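Zinc-type alcohol dehydrogenase-like protein YAHK (Escherichia coli, PDB 1UUF) catalyses the NADPH-dependent reduction of a wide range of aldehydes to their primary alcohols, using zinc as cofactor. Local coordinates at residues Asp335-Arg340 and Tyr358-Asp363; Leu161-Pro166 and Glu322-Cys327; Asp49-Ile54 and Ser150-Val155; Val104-Ile109 and Thr131-Ser136; Ala171-Leu176 and Gly331-Ile336. All blocks are in the same frame, centred on the assembly; numbering follows the deposited sequence.

Interaction 1: residues Asp335-Arg340 and Tyr358-Asp363; sequences DIEMIR and YRFVID
Ile339 packs on Phe360 and Ile362 across two parallel strands. Its CB lies on the face that also carries Glu337, Phe360 and Ile362. CG2 comes to the Phe360 ring, 3.6 Å from its CD2. CG1, held between the backbone N and the carbonyl carbon (chi1 61°), sits 3.7 Å from Val361 O. CD1, the tip, reaches Phe360 CB at 4.1 Å and lies about as far from Ile362 CG1. Glu337, extended alongside the same ring, puts its CD 3.7 Å from Phe360 CE2 and sends OE2 on to a salt bridge with Arg350 of helix 344-352, the link in this beta-alpha-beta unit. On the face of Met338 and Val361, Ile336 CG2 meets Val361 CG2 at 3.6 Å. Between the faces run the backbone bonds, among them Glu337 N to Arg359 O (2.9 Å) and Asp363 N to Ile339 O (3.0 Å). Arg359 makes a salt bridge with Glu83, and the Arg359 side chain comes within about 5 Å of the catalytic zinc. The chemistry is divided: backbone hydrogen bonds join the strands, hydrocarbon packs on both faces, that of Ile339, Phe360 and Ile362 against helix 344-352, and the Glu337 charge is met outside the pair.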
# COMPACT_ATOMS: atom_id res chain seq x y z
N ASP A 335 -28.85 -2.31 8.30
CA ASP A 335 -29.84 -3.32 8.66
C ASP A 335 -29.56 -3.52 10.15
O ASP A 335 -28.47 -3.93 10.52
CB ASP A 335 -29.61 -4.62 7.89
CG ASP A 335 -29.73 -4.43 6.40
OD1 ASP A 335 -30.56 -3.60 5.96
OD2 ASP A 335 -29.00 -5.11 5.65
N ILE A 336 -30.55 -3.23 10.98
CA ILE A 336 -30.33 -3.30 12.42
C ILE A 336 -31.26 -4.16 13.24
O ILE A 336 -32.31 -4.62 12.77
CB ILE A 336 -30.40 -1.88 13.02
CG1 ILE A 336 -31.85 -1.37 12.96
CG2 ILE A 336 -29.51 -0.93 12.24
CD1 ILE A 336 -32.08 -0.04 13.65
N GLU A 337 -30.86 -4.37 14.49
CA GLU A 337 -31.66 -5.10 15.46
C GLU A 337 -31.65 -4.20 16.68
O GLU A 337 -30.61 -3.99 17.30
CB GLU A 337 -31.05 -6.45 15.83
CG GLU A 337 -31.96 -7.23 16.77
CD GLU A 337 -31.47 -8.62 17.06
OE1 GLU A 337 -30.89 -9.25 16.14
OE2 GLU A 337 -31.67 -9.10 18.20
N MET A 338 -32.81 -3.65 17.01
CA MET A 338 -32.94 -2.74 18.14
C MET A 338 -32.91 -3.50 19.46
O MET A 338 -33.53 -4.55 19.60
CB MET A 338 -34.24 -1.95 18.02
CG MET A 338 -34.30 -0.73 18.91
SD MET A 338 -35.76 0.27 18.55
CE MET A 338 -35.22 1.12 17.08
N ILE A 339 -32.17 -2.96 20.44
CA ILE A 339 -32.08 -3.60 21.75
C ILE A 339 -32.24 -2.57 22.85
O ILE A 339 -32.18 -1.37 22.61
CB ILE A 339 -30.71 -4.31 21.95
CG1 ILE A 339 -29.57 -3.29 21.86
CG2 ILE A 339 -30.52 -5.40 20.90
CD1 ILE A 339 -28.19 -3.89 22.13
N ARG A 340 -32.47 -3.05 24.07
CA ARG A 340 -32.60 -2.17 25.22
C ARG A 340 -31.19 -1.87 25.71
O ARG A 340 -30.25 -2.61 25.41
CB ARG A 340 -33.38 -2.85 26.35
CG ARG A 340 -34.80 -3.28 26.01
CD ARG A 340 -35.55 -3.67 27.28
NE ARG A 340 -34.87 -4.74 28.00
CZ ARG A 340 -35.06 -6.04 27.78
NH1 ARG A 340 -34.39 -6.94 28.49
NH2 ARG A 340 -35.93 -6.44 26.87
N TYR A 358 -27.47 -6.48 10.73
CA TYR A 358 -26.05 -6.75 10.89
C TYR A 358 -25.43 -5.81 11.92
O TYR A 358 -24.22 -5.80 12.10
CB TYR A 358 -25.31 -6.56 9.57
CG TYR A 358 -25.67 -7.61 8.55
CD1 TYR A 358 -26.82 -7.49 7.77
CD2 TYR A 358 -24.89 -8.75 8.42
CE1 TYR A 358 -27.19 -8.50 6.89
CE2 TYR A 358 -25.25 -9.77 7.54
CZ TYR A 358 -26.40 -9.64 6.79
OH TYR A 358 -26.76 -10.65 5.93
N ARG A 359 -26.28 -5.04 12.58
CA ARG A 359 -25.82 -4.08 13.56
C ARG A 359 -26.82 -3.91 14.68
O ARG A 359 -28.01 -3.75 14.44
CB ARG A 359 -25.61 -2.72 12.87
CG ARG A 359 -24.17 -2.22 12.82
CD ARG A 359 -23.71 -1.75 14.19
NE ARG A 359 -22.43 -1.03 14.12
CZ ARG A 359 -21.26 -1.60 13.88
NH1 ARG A 359 -21.18 -2.91 13.67
NH2 ARG A 359 -20.15 -0.87 13.85
N PHE A 360 -26.34 -3.96 15.92
CA PHE A 360 -27.22 -3.75 17.05
C PHE A 360 -27.31 -2.24 17.26
O PHE A 360 -26.32 -1.53 17.10
CB PHE A 360 -26.65 -4.38 18.33
CG PHE A 360 -26.79 -5.87 18.39
CD1 PHE A 360 -25.68 -6.69 18.31
CD2 PHE A 360 -28.05 -6.45 18.54
CE1 PHE A 360 -25.80 -8.08 18.37
CE2 PHE A 360 -28.18 -7.84 18.61
CZ PHE A 360 -27.06 -8.65 18.52
N VAL A 361 -28.50 -1.76 17.60
CA VAL A 361 -28.70 -0.34 17.87
C VAL A 361 -29.51 -0.21 19.15
O VAL A 361 -30.59 -0.78 19.28
CB VAL A 361 -29.44 0.37 16.71
CG1 VAL A 361 -29.77 1.81 17.11
CG2 VAL A 361 -28.56 0.38 15.48
N ILE A 362 -28.95 0.54 20.09
CA ILE A 362 -29.60 0.76 21.38
C ILE A 362 -30.71 1.80 21.30
O ILE A 362 -30.55 2.85 20.67
CB ILE A 362 -28.57 1.25 22.43
CG1 ILE A 362 -27.48 0.19 22.61
CG2 ILE A 362 -29.27 1.55 23.75
CD1 ILE A 362 -26.19 0.75 23.19
N ASP A 363 -31.84 1.50 21.92
CA ASP A 363 -32.97 2.41 21.99
C ASP A 363 -32.67 3.15 23.28
O ASP A 363 -33.02 2.68 24.36
CB ASP A 363 -34.27 1.62 22.14
CG ASP A 363 -35.51 2.49 22.05
OD1 ASP A 363 -35.41 3.71 22.29
OD2 ASP A 363 -36.59 1.94 21.74

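Interaction 2: residues Leu161-Pro166 and Glu322-Cys327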
# COMPACT_ATOMS: atom_id res chain seq x y z
N LEU A 161 -23.04 16.21 12.88
CA LEU A 161 -23.53 16.02 11.51
C LEU A 161 -25.03 16.21 11.42
O LEU A 161 -25.75 15.98 12.39
CB LEU A 161 -23.19 14.60 11.03
CG LEU A 161 -21.73 14.17 10.88
CD1 LEU A 161 -21.00 15.13 9.95
CD2 LEU A 161 -21.05 14.11 12.24
N ARG A 162 -25.51 16.61 10.25
CA ARG A 162 -26.94 16.81 10.03
C ARG A 162 -27.53 15.58 9.35
O ARG A 162 -27.01 15.12 8.33
CB ARG A 162 -27.18 18.04 9.16
CG ARG A 162 -28.65 18.41 8.95
CD ARG A 162 -29.30 18.83 10.26
NE ARG A 162 -30.69 19.27 10.08
CZ ARG A 162 -31.05 20.41 9.49
NH1 ARG A 162 -30.13 21.24 9.02
NH2 ARG A 162 -32.33 20.71 9.37
N ILE A 163 -28.61 15.04 9.92
CA ILE A 163 -29.29 13.88 9.35
C ILE A 163 -30.44 14.37 8.46
O ILE A 163 -31.26 15.18 8.90
CB ILE A 163 -29.89 12.97 10.45
CG1 ILE A 163 -28.77 12.47 11.37
CG2 ILE A 163 -30.66 11.81 9.82
CD1 ILE A 163 -27.61 11.83 10.65
N ARG A 164 -30.47 13.88 7.22
CA ARG A 164 -31.49 14.27 6.26
C ARG A 164 -32.50 13.15 5.98
O ARG A 164 -33.48 13.36 5.25
CB ARG A 164 -30.84 14.71 4.95
CG ARG A 164 -29.98 15.97 5.07
CD ARG A 164 -30.82 17.20 5.43
NE ARG A 164 -30.01 18.42 5.47
CZ ARG A 164 -30.49 19.63 5.70
NH1 ARG A 164 -31.79 19.81 5.90
NH2 ARG A 164 -29.67 20.68 5.71
N HIS A 165 -32.26 11.98 6.55
CA HIS A 165 -33.18 10.85 6.39
C HIS A 165 -34.47 11.17 7.13
O HIS A 165 -34.47 12.01 8.04
CB HIS A 165 -32.60 9.58 7.03
CG HIS A 165 -31.45 8.98 6.31
ND1 HIS A 165 -31.52 7.76 5.68
CD2 HIS A 165 -30.16 9.40 6.17
CE1 HIS A 165 -30.34 7.44 5.18
NE2 HIS A 165 -29.49 8.42 5.47
N PRO A 166 -35.58 10.52 6.76
CA PRO A 166 -36.85 10.78 7.44
C PRO A 166 -36.67 10.32 8.89
O PRO A 166 -35.95 9.36 9.15
CB PRO A 166 -37.84 9.89 6.69
CG PRO A 166 -37.26 9.85 5.31
CD PRO A 166 -35.79 9.66 5.57
N GLU A 322 -20.96 14.26 3.84
CA GLU A 322 -21.21 13.92 2.44
C GLU A 322 -21.87 12.55 2.38
O GLU A 322 -22.82 12.33 1.63
CB GLU A 322 -19.89 13.88 1.67
CG GLU A 322 -20.05 13.56 0.19
CD GLU A 322 -18.72 13.30 -0.50
OE1 GLU A 322 -18.26 12.14 -0.50
OE2 GLU A 322 -18.12 14.27 -1.02
N MET A 323 -21.35 11.62 3.19
CA MET A 323 -21.89 10.27 3.23
C MET A 323 -23.34 10.27 3.67
O MET A 323 -24.18 9.61 3.08
CB MET A 323 -21.07 9.41 4.19
CG MET A 323 -21.63 8.01 4.34
SD MET A 323 -21.03 7.22 5.83
CE MET A 323 -21.70 8.33 7.10
N LEU A 324 -23.64 11.02 4.73
CA LEU A 324 -25.00 11.08 5.23
C LEU A 324 -25.96 11.65 4.18
O LEU A 324 -27.08 11.15 4.02
CB LEU A 324 -25.05 11.93 6.51
CG LEU A 324 -24.44 11.21 7.72
CD1 LEU A 324 -24.31 12.17 8.89
CD2 LEU A 324 -25.31 10.02 8.10
N ASP A 325 -25.52 12.68 3.46
CA ASP A 325 -26.35 13.29 2.43
C ASP A 325 -26.60 12.28 1.30
O ASP A 325 -27.72 12.12 0.83
CB ASP A 325 -25.68 14.54 1.85
CG ASP A 325 -25.51 15.64 2.88
OD1 ASP A 325 -26.18 15.60 3.94
OD2 ASP A 325 -24.71 16.57 2.62
N PHE A 326 -25.52 11.61 0.89
CA PHE A 326 -25.56 10.59 -0.15
C PHE A 326 -26.53 9.47 0.25
O PHE A 326 -27.38 9.05 -0.54
CB PHE A 326 -24.15 10.02 -0.35
CG PHE A 326 -24.07 8.89 -1.35
CD1 PHE A 326 -24.01 9.15 -2.71
CD2 PHE A 326 -24.03 7.57 -0.91
CE1 PHE A 326 -23.90 8.10 -3.63
CE2 PHE A 326 -23.92 6.52 -1.82
CZ PHE A 326 -23.85 6.78 -3.18
N CYS A 327 -26.41 9.00 1.49
CA CYS A 327 -27.28 7.94 1.97
C CYS A 327 -28.73 8.39 2.06
O CYS A 327 -29.65 7.62 1.80
CB CYS A 327 -26.80 7.43 3.33
SG CYS A 327 -25.25 6.48 3.23
O HOH W 1 -27.54 14.05 5.83
O HOH W 2 -27.23 18.03 5.16
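Leu324 meets Leu161 and Ile163 because its CG stands beside the backbone N (chi1 -73°) and the branch beyond carries CD1 straight on toward the other segment. Ile163 starts with its CB pointing away, but a bend at chi2 (-52°) swings CD1 back, to 3.8 Å from Leu324 CD1. The same Leu324 CD1 presses on Leu161 CB at 3.4 Å, tighter than usual for two carbons, and these two leucines cross at about a right angle. Farther along, the His165 ring comes up to the CB and carbonyl of Cys327, with Val173 also touching it. With an alanine at His165, the ring would be gone, and a gap would probably open between Cys327 and Val173.

The polar side is built through water. One water donates to Asp325 OD1 (2.8 Å) and to Arg162 O, and takes a weak bond from Arg164 N. A second, in the plane of the Arg164 guanidinium, accepts from Arg164 NE at 2.8 Å and donates to Asp325 OD1. Gln321 also donates to that oxygen. The guanidinium of Arg164 is layered, with an offset, on that of Arg162, its NH1 3.5 Å above the Arg162 plane.

Segment 161-166 comes from the GroES-like part of the chain and helix 317-330 from the zinc-binding dehydrogenase (Rossmann-type) part, so this is a seam between the two. Its chemistry implies a greasy centre and a hydrated rim, where Arg164 and Asp325 probably attract each other through water, with NE and OD1 5.0 Å apart.

Interaction 3: residues Asp49-Ile54 and Ser150-Val155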
# COMPACT_ATOMS: atom_id res chain seq x y z
N ASP A 49 -21.13 24.95 21.20
CA ASP A 49 -21.67 23.62 21.47
C ASP A 49 -23.11 23.34 21.09
O ASP A 49 -23.96 24.23 21.04
CB ASP A 49 -21.52 23.27 22.96
CG ASP A 49 -20.08 23.13 23.37
OD1 ASP A 49 -19.25 22.72 22.53
OD2 ASP A 49 -19.77 23.41 24.56
N VAL A 50 -23.38 22.06 20.84
CA VAL A 50 -24.70 21.57 20.48
C VAL A 50 -25.07 20.52 21.53
O VAL A 50 -24.32 19.56 21.73
CB VAL A 50 -24.71 20.89 19.09
CG1 VAL A 50 -26.11 20.40 18.75
CG2 VAL A 50 -24.21 21.86 18.03
N LYS A 51 -26.20 20.72 22.20
CA LYS A 51 -26.67 19.78 23.21
C LYS A 51 -27.63 18.84 22.50
O LYS A 51 -28.64 19.29 21.95
CB LYS A 51 -27.38 20.52 24.34
CG LYS A 51 -27.94 19.61 25.42
CD LYS A 51 -28.63 20.42 26.51
CE LYS A 51 -29.19 19.53 27.59
NZ LYS A 51 -29.80 20.34 28.68
N ILE A 52 -27.34 17.55 22.55
CA ILE A 52 -28.13 16.54 21.86
C ILE A 52 -28.81 15.51 22.75
O ILE A 52 -28.17 14.93 23.63
CB ILE A 52 -27.22 15.77 20.87
CG1 ILE A 52 -26.56 16.76 19.90
CG2 ILE A 52 -28.02 14.72 20.11
CD1 ILE A 52 -25.46 16.15 19.07
N GLU A 53 -30.10 15.29 22.51
CA GLU A 53 -30.86 14.29 23.23
C GLU A 53 -30.70 13.05 22.36
O GLU A 53 -31.24 12.99 21.25
CB GLU A 53 -32.34 14.68 23.30
CG GLU A 53 -33.20 13.76 24.15
CD GLU A 53 -32.84 13.83 25.63
OE1 GLU A 53 -32.66 14.95 26.15
OE2 GLU A 53 -32.75 12.76 26.27
N ILE A 54 -29.93 12.08 22.84
CA ILE A 54 -29.67 10.87 22.07
C ILE A 54 -30.87 9.95 21.93
O ILE A 54 -31.47 9.54 22.93
CB ILE A 54 -28.48 10.10 22.66
CG1 ILE A 54 -27.24 11.00 22.70
CG2 ILE A 54 -28.18 8.86 21.83
CD1 ILE A 54 -26.00 10.33 23.27
N SER A 150 -25.67 6.82 26.46
CA SER A 150 -26.21 7.76 27.43
C SER A 150 -27.40 8.52 26.86
O SER A 150 -27.72 8.41 25.67
CB SER A 150 -25.11 8.74 27.84
OG SER A 150 -24.55 9.37 26.70
N GLN A 151 -28.05 9.31 27.71
CA GLN A 151 -29.23 10.08 27.32
C GLN A 151 -28.92 11.36 26.56
O GLN A 151 -29.72 11.79 25.72
CB GLN A 151 -30.06 10.44 28.54
CG GLN A 151 -30.60 9.27 29.33
CD GLN A 151 -31.46 9.73 30.49
OE1 GLN A 151 -31.00 10.49 31.35
NE2 GLN A 151 -32.71 9.28 30.52
N GLN A 152 -27.79 11.98 26.86
CA GLN A 152 -27.40 13.24 26.22
C GLN A 152 -25.90 13.35 26.01
O GLN A 152 -25.11 12.67 26.66
CB GLN A 152 -27.86 14.43 27.08
CG GLN A 152 -29.37 14.64 27.15
CD GLN A 152 -29.77 15.77 28.09
OE1 GLN A 152 -30.93 16.17 28.13
NE2 GLN A 152 -28.80 16.29 28.84
N ILE A 153 -25.52 14.22 25.08
CA ILE A 153 -24.11 14.47 24.80
C ILE A 153 -24.01 15.91 24.30
O ILE A 153 -24.96 16.42 23.71
CB ILE A 153 -23.55 13.46 23.74
CG1 ILE A 153 -22.02 13.58 23.66
CG2 ILE A 153 -24.19 13.72 22.38
CD1 ILE A 153 -21.35 12.46 22.87
N VAL A 154 -22.89 16.56 24.59
CA VAL A 154 -22.67 17.95 24.17
C VAL A 154 -21.41 17.97 23.31
O VAL A 154 -20.34 17.56 23.76
CB VAL A 154 -22.50 18.88 25.39
CG1 VAL A 154 -22.27 20.31 24.93
CG2 VAL A 154 -23.73 18.80 26.27
N VAL A 155 -21.55 18.43 22.08
CA VAL A 155 -20.43 18.44 21.14
C VAL A 155 -20.29 19.75 20.38
O VAL A 155 -21.29 20.38 20.02
CB VAL A 155 -20.61 17.30 20.10
CG1 VAL A 155 -19.39 17.21 19.18
CG2 VAL A 155 -20.87 15.98 20.81
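Val50 with Val155 and Ile52 with Ile153 are the hydrogen-bonded pairs of this antiparallel strand pairing, and Lys51 with Val154 and Glu53 with Gln152 are the non-hydrogen-bonded ones. Taking the backbone bonds first, Val50 N reaches Val155 O at 2.8 Å, and Ile52 N bonds Ile153 O at 2.9 Å. Val155 N and Ile153 N return the bonds, and Ile54 N extends the run to Gln151 O at 2.9 Å.

The polar side chains gather on the face of Lys51, Glu53 and Gln152. Glu53 is bent at chi2 (67°), which folds its carboxylate over toward Gln152, and the carboxylate and amide planes stand 71° apart. Its OE2 lies 3.2 Å from Gln151 O, a meeting of two acceptors that may raise the proton affinity of the carboxylate. Lys51, fully extended, passes its CE close by the Gln152 amide. Were Gln152 a leucine, the amide lying between Lys51 and Glu53 would be lost, which would probably leave the Glu53 carboxylate beside hydrocarbon. On this same face, at the Asp49 end, Asp49 CB rests on Val154 CG1 (3.6 Å), while its carboxylate binds Arg43 and Gly46.

Apolar contacts fill the other face. Ile54 CD1 touches Ile153 CG2 at 3.9 Å, and Ile52 CB approaches the same methyl. Beyond them, Ile52 and Val155 meet Val106, and Ile153 meets Ile84, side chains from strands 103-106 and 84-91 of the same GroES-like sheet. The chemistry implies a strand pair with two unlike faces, one aliphatic, the other mostly polar, with Val154 among its residues.

Interaction 4: residues Val104-Ile109 and Thr131-Ser136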
# COMPACT_ATOMS: atom_id res chain seq x y z
N VAL A 104 -29.64 15.19 14.28
CA VAL A 104 -28.19 15.21 14.13
C VAL A 104 -27.51 13.91 14.51
O VAL A 104 -28.11 13.02 15.11
CB VAL A 104 -27.57 16.31 15.00
CG1 VAL A 104 -27.94 17.69 14.46
CG2 VAL A 104 -28.05 16.16 16.44
N GLY A 105 -26.24 13.81 14.15
CA GLY A 105 -25.47 12.63 14.47
C GLY A 105 -24.08 12.99 14.93
O GLY A 105 -23.58 14.08 14.66
N VAL A 106 -23.46 12.06 15.65
CA VAL A 106 -22.10 12.22 16.15
C VAL A 106 -21.41 10.89 15.93
O VAL A 106 -21.99 9.83 16.21
CB VAL A 106 -22.07 12.56 17.65
CG1 VAL A 106 -20.63 12.66 18.14
CG2 VAL A 106 -22.80 13.87 17.90
N GLY A 107 -20.18 10.94 15.43
CA GLY A 107 -19.43 9.72 15.18
C GLY A 107 -18.35 9.47 16.22
O GLY A 107 -18.58 9.65 17.42
N CYS A 108 -17.17 9.07 15.76
CA CYS A 108 -16.05 8.76 16.66
C CYS A 108 -15.25 9.96 17.13
O CYS A 108 -14.43 9.83 18.04
CB CYS A 108 -15.09 7.80 15.96
SG CYS A 108 -15.81 6.23 15.49
N ILE A 109 -15.48 11.12 16.51
CA ILE A 109 -14.75 12.35 16.83
C ILE A 109 -15.61 13.43 17.47
O ILE A 109 -16.69 13.74 16.96
CB ILE A 109 -14.17 12.98 15.56
CG1 ILE A 109 -13.43 11.93 14.73
CG2 ILE A 109 -13.25 14.14 15.93
CD1 ILE A 109 -13.04 12.42 13.35
N THR A 131 -9.81 14.15 19.61
CA THR A 131 -10.49 13.74 20.83
C THR A 131 -11.59 12.76 20.46
O THR A 131 -12.56 13.14 19.79
CB THR A 131 -11.13 14.95 21.56
OG1 THR A 131 -10.10 15.87 21.94
CG2 THR A 131 -11.88 14.48 22.81
N GLY A 132 -11.44 11.51 20.87
CA GLY A 132 -12.44 10.50 20.57
C GLY A 132 -13.69 10.67 21.40
O GLY A 132 -13.65 11.17 22.52
N THR A 133 -14.82 10.23 20.85
CA THR A 133 -16.11 10.34 21.52
C THR A 133 -16.06 9.71 22.91
O THR A 133 -16.78 10.13 23.81
CB THR A 133 -17.19 9.70 20.65
OG1 THR A 133 -17.13 10.33 19.36
CG2 THR A 133 -18.57 9.92 21.24
N TYR A 134 -15.21 8.70 23.08
CA TYR A 134 -15.02 8.10 24.40
C TYR A 134 -13.57 7.69 24.62
O TYR A 134 -12.86 7.36 23.67
CB TYR A 134 -15.97 6.90 24.63
CG TYR A 134 -15.88 5.76 23.66
CD1 TYR A 134 -14.83 4.85 23.70
CD2 TYR A 134 -16.89 5.55 22.72
CE1 TYR A 134 -14.78 3.75 22.84
CE2 TYR A 134 -16.86 4.46 21.85
CZ TYR A 134 -15.80 3.57 21.91
OH TYR A 134 -15.78 2.49 21.06
N ASN A 135 -13.14 7.80 25.87
CA ASN A 135 -11.79 7.44 26.32
C ASN A 135 -10.66 8.44 26.04
O ASN A 135 -9.49 8.10 26.20
CB ASN A 135 -11.38 6.07 25.76
CG ASN A 135 -10.28 5.42 26.58
OD1 ASN A 135 -9.16 5.22 26.10
ND2 ASN A 135 -10.59 5.09 27.82
N SER A 136 -10.99 9.66 25.64
CA SER A 136 -9.96 10.66 25.38
C SER A 136 -9.95 11.74 26.45
O SER A 136 -10.98 12.06 27.03
CB SER A 136 -10.17 11.31 24.01
OG SER A 136 -9.79 10.43 22.96
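Thr133 ties the end of one strand to a loop, gripping the peptides of Gly107 and Cys108 just where segment 104-109 leaves strand 103-106 of the GroES-like domain. The side chain and the backbone of this threonine both bond. With OG1 beside the backbone N (chi1 -55°), the hydroxyl donates to Gly107 O at the short distance of 2.5 Å. One residue on, Thr133 N donates to Cys108 O at 2.9 Å, reaching it from well above the carbonyl plane. Gly132 CA adds a CA-H...O contact to the same oxygen, 3.3 Å away.

From here the chain enters a two-stranded antiparallel sheet, 109-111 against 131-132, in which Ile109 and Gly132 form a non-hydrogen-bonded pair. The chain between these strands carries Cys113, Cys116, Cys119 and Cys127, the four ligands of the second zinc, so this small sheet closes the base of the zinc-binding lobe of a medium-chain alcohol dehydrogenase. A CB at Gly132 would be crowded by Ser136 OG, which takes a bond from Gly132 N at 2.9 Å, consistent with a glycine here.

The Cys108 side chain leads toward the catalytic zinc. Its CB points away from segment 131-136, and the side chain comes within about 4 Å of that metal and about 3 Å of the side chain of its ligand His82. Tyr134, next after Thr133, stacks its ring on the imidazole of His82.

Interaction 5: residues Ala171-Leu176 and Gly331-Ile336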
# COMPACT_ATOMS: atom_id res chain seq x y z
N ALA A 171 -32.99 5.30 13.76
CA ALA A 171 -32.26 4.18 14.34
C ALA A 171 -31.37 3.48 13.33
O ALA A 171 -30.23 3.11 13.65
CB ALA A 171 -33.24 3.18 14.94
N ALA A 172 -31.88 3.29 12.12
CA ALA A 172 -31.12 2.61 11.07
C ALA A 172 -30.00 3.47 10.52
O ALA A 172 -29.08 2.97 9.86
CB ALA A 172 -32.06 2.18 9.95
N VAL A 173 -30.07 4.78 10.78
CA VAL A 173 -29.03 5.70 10.32
C VAL A 173 -27.83 5.69 11.28
O VAL A 173 -26.69 5.92 10.88
CB VAL A 173 -29.59 7.15 10.25
CG1 VAL A 173 -28.47 8.14 10.02
CG2 VAL A 173 -30.62 7.24 9.13
N ALA A 174 -28.10 5.38 12.55
CA ALA A 174 -27.07 5.37 13.57
C ALA A 174 -25.73 4.72 13.19
O ALA A 174 -24.68 5.36 13.30
CB ALA A 174 -27.62 4.73 14.85
N PRO A 175 -25.75 3.46 12.72
CA PRO A 175 -24.49 2.79 12.34
C PRO A 175 -23.68 3.49 11.24
O PRO A 175 -22.49 3.23 11.08
CB PRO A 175 -24.96 1.40 11.91
CG PRO A 175 -26.22 1.20 12.72
CD PRO A 175 -26.89 2.54 12.57
N LEU A 176 -24.32 4.38 10.49
CA LEU A 176 -23.60 5.08 9.43
C LEU A 176 -22.50 5.96 10.03
O LEU A 176 -21.47 6.18 9.39
CB LEU A 176 -24.57 5.96 8.63
CG LEU A 176 -25.67 5.24 7.84
CD1 LEU A 176 -26.47 6.25 7.04
CD2 LEU A 176 -25.06 4.21 6.92
N GLY A 331 -31.59 6.60 0.03
CA GLY A 331 -32.37 5.75 0.91
C GLY A 331 -31.57 4.61 1.52
O GLY A 331 -32.11 3.54 1.79
N ILE A 332 -30.29 4.86 1.75
CA ILE A 332 -29.41 3.85 2.33
C ILE A 332 -29.35 3.95 3.84
O ILE A 332 -29.10 5.02 4.39
CB ILE A 332 -27.99 4.01 1.77
CG1 ILE A 332 -28.01 3.82 0.25
CG2 ILE A 332 -27.06 3.00 2.44
CD1 ILE A 332 -26.69 4.15 -0.41
N VAL A 333 -29.58 2.83 4.51
CA VAL A 333 -29.51 2.75 5.96
C VAL A 333 -28.91 1.40 6.31
O VAL A 333 -28.79 0.53 5.45
CB VAL A 333 -30.90 2.86 6.63
CG1 VAL A 333 -31.54 4.19 6.30
CG2 VAL A 333 -31.79 1.71 6.19
N ALA A 334 -28.55 1.22 7.58
CA ALA A 334 -27.99 -0.05 8.03
C ALA A 334 -29.13 -1.01 8.36
O ALA A 334 -30.24 -0.57 8.64
CB ALA A 334 -27.13 0.18 9.27
N ASP A 335 -28.85 -2.31 8.30
CA ASP A 335 -29.84 -3.32 8.66
C ASP A 335 -29.56 -3.52 10.15
O ASP A 335 -28.47 -3.93 10.52
CB ASP A 335 -29.61 -4.62 7.89
CG ASP A 335 -29.73 -4.43 6.40
OD1 ASP A 335 -30.56 -3.60 5.96
OD2 ASP A 335 -29.00 -5.11 5.65
N ILE A 336 -30.55 -3.23 10.98
CA ILE A 336 -30.33 -3.30 12.42
C ILE A 336 -31.26 -4.16 13.24
O ILE A 336 -32.31 -4.62 12.77
CB ILE A 336 -30.40 -1.88 13.02
CG1 ILE A 336 -31.85 -1.37 12.96
CG2 ILE A 336 -29.51 -0.93 12.24
CD1 ILE A 336 -32.08 -0.04 13.65
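Ala172 CB and Val333 CB touch at 3.6 Å. The Val333 methyl CG2 also leans on the alanine. Next to this pair, Ala334 N donates to Ala172 O at 2.9 Å with an N-H...O angle of 162°. Ala334 then turns its methyl to Pro175, where Ala334 CB meets Pro175 CB, again at 3.6 Å. The proline ring is also approached by Ile336, crossing it at about a right angle, so that Ile336 CG2 lies 3.9 Å from Pro175 CG. The longer branch of Ile336 diverges from this one, toward Ala171, since CG1 sits between the backbone N and the carbonyl carbon (chi1 69°), and carries CD1 to Ala171 CB at 3.7 Å. Leu176 CD1 approaches Ile332 O at 3.9 Å. The small side chains of Ala172 and Ala334 are consistent with the close approach of the two backbones.

Gly331 ends helix 317-330 in a Schellman motif with positive phi, and so turns the chain into this segment. Lys212 of helix 205-216 takes Val333 O and the Asp335 carboxylate, while Met209 and His208 of that helix touch Ala334. The contact therefore sits where helices 170-173, 205-216 and 317-330 meet, with strand 359-363 reaching Pro175 and Ile336 through Val361.

How the interactions relate
Interactions 1 and 5 share Asp335 and Ile336 and pack as one block, with Val361 CG2 3.7 Å from Pro175 CG, their centres about 10 Å apart. Interaction 2 joins that block through Cys327 O, which probably bonds Ile332 N (2.8 Å), and reaches interaction 4 through Leu161 N, probably bonded to Gly105 O at 2.8 Å. Interactions 3 and 4, about 11 Å between centres, meet where Ile52 packs on Val104 and Val106. The catalytic zinc lies among them: the side chains of Cys108 in interaction 4 and Arg359 in interaction 1 come within about 4 and 5 Å of it, and Pro175 in interaction 5 within about 9 Å.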